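Oxysterol-binding protein homolog 1 (Saccharomyces cerevisiae, PDB 5H28) moves sterols and other lipids between membranes without vesicles, its ankyrin-repeat domain, the part in this chain, targeting it to the nucleus-vacuole junction through NVJ1. Local coordinates at residues A[112-117]-A[173-178]. Sequence-based numbering, arbitrary orientation.
Sequences NDCVLN and AELLDI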
ATOM      1  N   ASN A 112       4.710  -3.432   1.645  1.00  6.45           N
ATOM      2  CA  ASN A 112       4.281  -2.979   0.328  1.00  8.64           C
ATOM      3  C   ASN A 112       5.100  -3.796  -0.663  1.00  8.03           C
ATOM      4  O   ASN A 112       6.242  -3.444  -0.974  1.00  9.59           O
ATOM      5  CB  ASN A 112       4.557  -1.492   0.098  1.00  7.69           C
ATOM      6  CG  ASN A 112       4.085  -1.035  -1.272  1.00  8.81           C
ATOM      7  OD1 ASN A 112       3.589  -1.840  -2.062  1.00  7.14           O
ATOM      8  ND2 ASN A 112       4.239   0.249  -1.564  1.00 10.32           N
ATOM      9  N   ASP A 113       4.524  -4.893  -1.146  1.00  7.19           N
ATOM     10  CA  ASP A 113       5.215  -5.768  -2.082  1.00  6.96           C
ATOM     11  C   ASP A 113       5.198  -5.269  -3.524  1.00  7.61           C
ATOM     12  O   ASP A 113       5.628  -5.977  -4.426  1.00  9.22           O
ATOM     13  CB  ASP A 113       4.636  -7.193  -1.999  1.00  8.70           C
ATOM     14  CG  ASP A 113       3.150  -7.256  -2.325  1.00  7.89           C
ATOM     15  OD1 ASP A 113       2.468  -6.215  -2.245  1.00  9.17           O
ATOM     16  OD2 ASP A 113       2.658  -8.363  -2.646  1.00 10.40           O
ATOM     17  N   CYS A 114       4.725  -4.044  -3.737  1.00  7.38           N
ATOM     18  CA  CYS A 114       4.667  -3.488  -5.088  1.00  8.74           C
ATOM     19  C   CYS A 114       5.776  -2.491  -5.390  1.00  8.15           C
ATOM     20  O   CYS A 114       5.822  -1.928  -6.480  1.00 11.07           O
ATOM     21  CB  CYS A 114       3.316  -2.820  -5.333  1.00 10.86           C
ATOM     22  SG  CYS A 114       1.946  -3.980  -5.414  1.00 13.95           S
ATOM     23  N   VAL A 115       6.666  -2.264  -4.433  1.00  6.43           N
ATOM     24  CA  VAL A 115       7.766  -1.331  -4.642  1.00  5.37           C
ATOM     25  C   VAL A 115       8.663  -1.806  -5.789  1.00  5.19           C
ATOM     26  O   VAL A 115       9.005  -2.985  -5.882  1.00  6.63           O
ATOM     27  CB  VAL A 115       8.614  -1.181  -3.358  1.00  5.24           C
ATOM     28  CG1 VAL A 115       9.795  -0.258  -3.616  1.00  6.51           C
ATOM     29  CG2 VAL A 115       7.754  -0.623  -2.227  1.00  9.08           C
ATOM     30  N   LEU A 116       9.042  -0.880  -6.667  1.00  6.41           N
ATOM     31  CA  LEU A 116       9.908  -1.213  -7.794  1.00  7.27           C
ATOM     32  C   LEU A 116      11.321  -0.731  -7.495  1.00  7.42           C
ATOM     33  O   LEU A 116      11.498   0.350  -6.934  1.00  7.99           O
ATOM     34  CB  LEU A 116       9.408  -0.525  -9.072  1.00  9.23           C
ATOM     35  CG  LEU A 116       7.963  -0.804  -9.484  1.00 12.52           C
ATOM     36  CD1 LEU A 116       7.590   0.050 -10.688  1.00 14.40           C
ATOM     37  CD2 LEU A 116       7.808  -2.274  -9.796  1.00 14.11           C
ATOM     38  N   ASN A 117      12.325  -1.533  -7.841  1.00  7.22           N
ATOM     39  CA  ASN A 117      13.700  -1.101  -7.620  1.00  6.51           C
ATOM     40  C   ASN A 117      14.132  -0.277  -8.837  1.00  7.34           C
ATOM     41  O   ASN A 117      13.312  -0.004  -9.717  1.00  7.38           O
ATOM     42  CB  ASN A 117      14.645  -2.298  -7.366  1.00  7.22           C
ATOM     43  CG  ASN A 117      14.730  -3.264  -8.538  1.00  5.84           C
ATOM     44  OD1 ASN A 117      14.303  -2.959  -9.645  1.00  8.07           O
ATOM     45  ND2 ASN A 117      15.307  -4.440  -8.290  1.00  6.25           N
ATOM     46  N   ALA A 173      -2.442   1.377  -3.127  1.00 13.03           N
ATOM     47  CA  ALA A 173      -2.370   2.305  -4.247  1.00 14.69           C
ATOM     48  C   ALA A 173      -2.248   1.530  -5.560  1.00 15.88           C
ATOM     49  O   ALA A 173      -2.728   1.979  -6.599  1.00 16.44           O
ATOM     50  CB  ALA A 173      -1.183   3.236  -4.073  1.00 16.35           C
ATOM     51  N   GLU A 174      -1.610   0.362  -5.506  1.00 16.33           N
ATOM     52  CA  GLU A 174      -1.429  -0.469  -6.693  1.00 18.49           C
ATOM     53  C   GLU A 174      -2.228  -1.771  -6.690  1.00 17.43           C
ATOM     54  O   GLU A 174      -2.447  -2.364  -7.747  1.00 19.40           O
ATOM     55  CB  GLU A 174       0.054  -0.804  -6.888  1.00 21.87           C
ATOM     56  CG  GLU A 174       0.744  -0.017  -7.994  1.00 27.25           C
ATOM     57  CD  GLU A 174       0.760   1.476  -7.737  1.00 28.65           C
ATOM     58  OE1 GLU A 174       1.352   1.900  -6.722  1.00 32.40           O
ATOM     59  OE2 GLU A 174       0.180   2.226  -8.552  1.00 32.21           O
ATOM     60  N   LEU A 175      -2.665  -2.225  -5.517  1.00 14.51           N
ATOM     61  CA  LEU A 175      -3.413  -3.478  -5.447  1.00 13.13           C
ATOM     62  C   LEU A 175      -4.928  -3.335  -5.363  1.00 13.32           C
ATOM     63  O   LEU A 175      -5.652  -4.331  -5.398  1.00 13.22           O
ATOM     64  CB  LEU A 175      -2.901  -4.335  -4.288  1.00 11.63           C
ATOM     65  CG  LEU A 175      -1.464  -4.830  -4.489  1.00 11.41           C
ATOM     66  CD1 LEU A 175      -1.102  -5.795  -3.378  1.00 11.00           C
ATOM     67  CD2 LEU A 175      -1.329  -5.510  -5.848  1.00 11.28           C
ATOM     68  N   LEU A 176      -5.400  -2.102  -5.237  1.00 11.98           N
ATOM     69  CA  LEU A 176      -6.832  -1.830  -5.200  1.00 12.62           C
ATOM     70  C   LEU A 176      -7.087  -0.697  -6.184  1.00 12.71           C
ATOM     71  O   LEU A 176      -6.697   0.444  -5.944  1.00 13.99           O
ATOM     72  CB  LEU A 176      -7.293  -1.409  -3.801  1.00 11.62           C
ATOM     73  CG  LEU A 176      -8.771  -0.991  -3.733  1.00 12.50           C
ATOM     74  CD1 LEU A 176      -9.661  -2.171  -4.118  1.00 13.19           C
ATOM     75  CD2 LEU A 176      -9.114  -0.511  -2.333  1.00 12.96           C
ATOM     76  N   ASP A 177      -7.723  -1.024  -7.302  1.00 12.91           N
ATOM     77  CA  ASP A 177      -8.023  -0.035  -8.327  1.00 13.08           C
ATOM     78  C   ASP A 177      -9.447   0.473  -8.147  1.00 11.94           C
ATOM     79  O   ASP A 177     -10.412  -0.252  -8.389  1.00 11.81           O
ATOM     80  CB  ASP A 177      -7.853  -0.659  -9.714  1.00 15.40           C
ATOM     81  CG  ASP A 177      -8.086   0.331 -10.839  1.00 16.77           C
ATOM     82  OD1 ASP A 177      -8.270   1.536 -10.565  1.00 17.98           O
ATOM     83  OD2 ASP A 177      -8.079  -0.104 -12.009  1.00 22.34           O
ATOM     84  N   ILE A 178      -9.565   1.726  -7.723  1.00 11.21           N
ATOM     85  CA  ILE A 178     -10.867   2.338  -7.496  1.00 10.82           C
ATOM     86  C   ILE A 178     -11.686   2.350  -8.789  1.00 10.19           C
ATOM     87  O   ILE A 178     -12.914   2.379  -8.752  1.00  9.37           O
ATOM     88  CB  ILE A 178     -10.701   3.783  -6.941  1.00 10.58           C
ATOM     89  CG1 ILE A 178     -12.042   4.313  -6.431  1.00 12.12           C
ATOM     90  CG2 ILE A 178     -10.122   4.699  -8.011  1.00 12.66           C
ATOM     91  CD1 ILE A 178     -11.925   5.632  -5.696  1.00 12.79           C
TER
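Glu174 meets the 112-117 loop through the root of its side chain: Glu174 CB lies 4.0 Å from Cys114 SG. Leu175, the last helical residue, makes the main contact. Cys114 SG sits against the fork of the leucine, 3.6 Å from Leu175 CG and equally close to Leu175 CD2. SG stands beside its own backbone N (chi1 -69°), which turns the sulfur toward Leu175. The other branch, Leu175 CD1, comes 3.8 Å from Asp113 OD1, the two side chains crossing at about a right angle; that carboxylate is held by salt bridges, OD1 to Arg171 and OD2 to Arg140. An alanine in place of Leu175 would probably leave a gap beside the Cys114 sulfur and take the methyl away from Asp113 OD1. The loop presents both residues from a type I turn, Asn112 to Val115, braced by an Asx turn in which Cys114 N donates to Asn112 OD1 (3.0 Å). No hydrogen bond crosses. The contact joins the loop after helix 99-106, where what is predicted to be the second ankyrin repeat ends, to the short helix 172-175, and helix 130-156 packs against both sides, its Arg140 touching Cys114 and Leu175 alike.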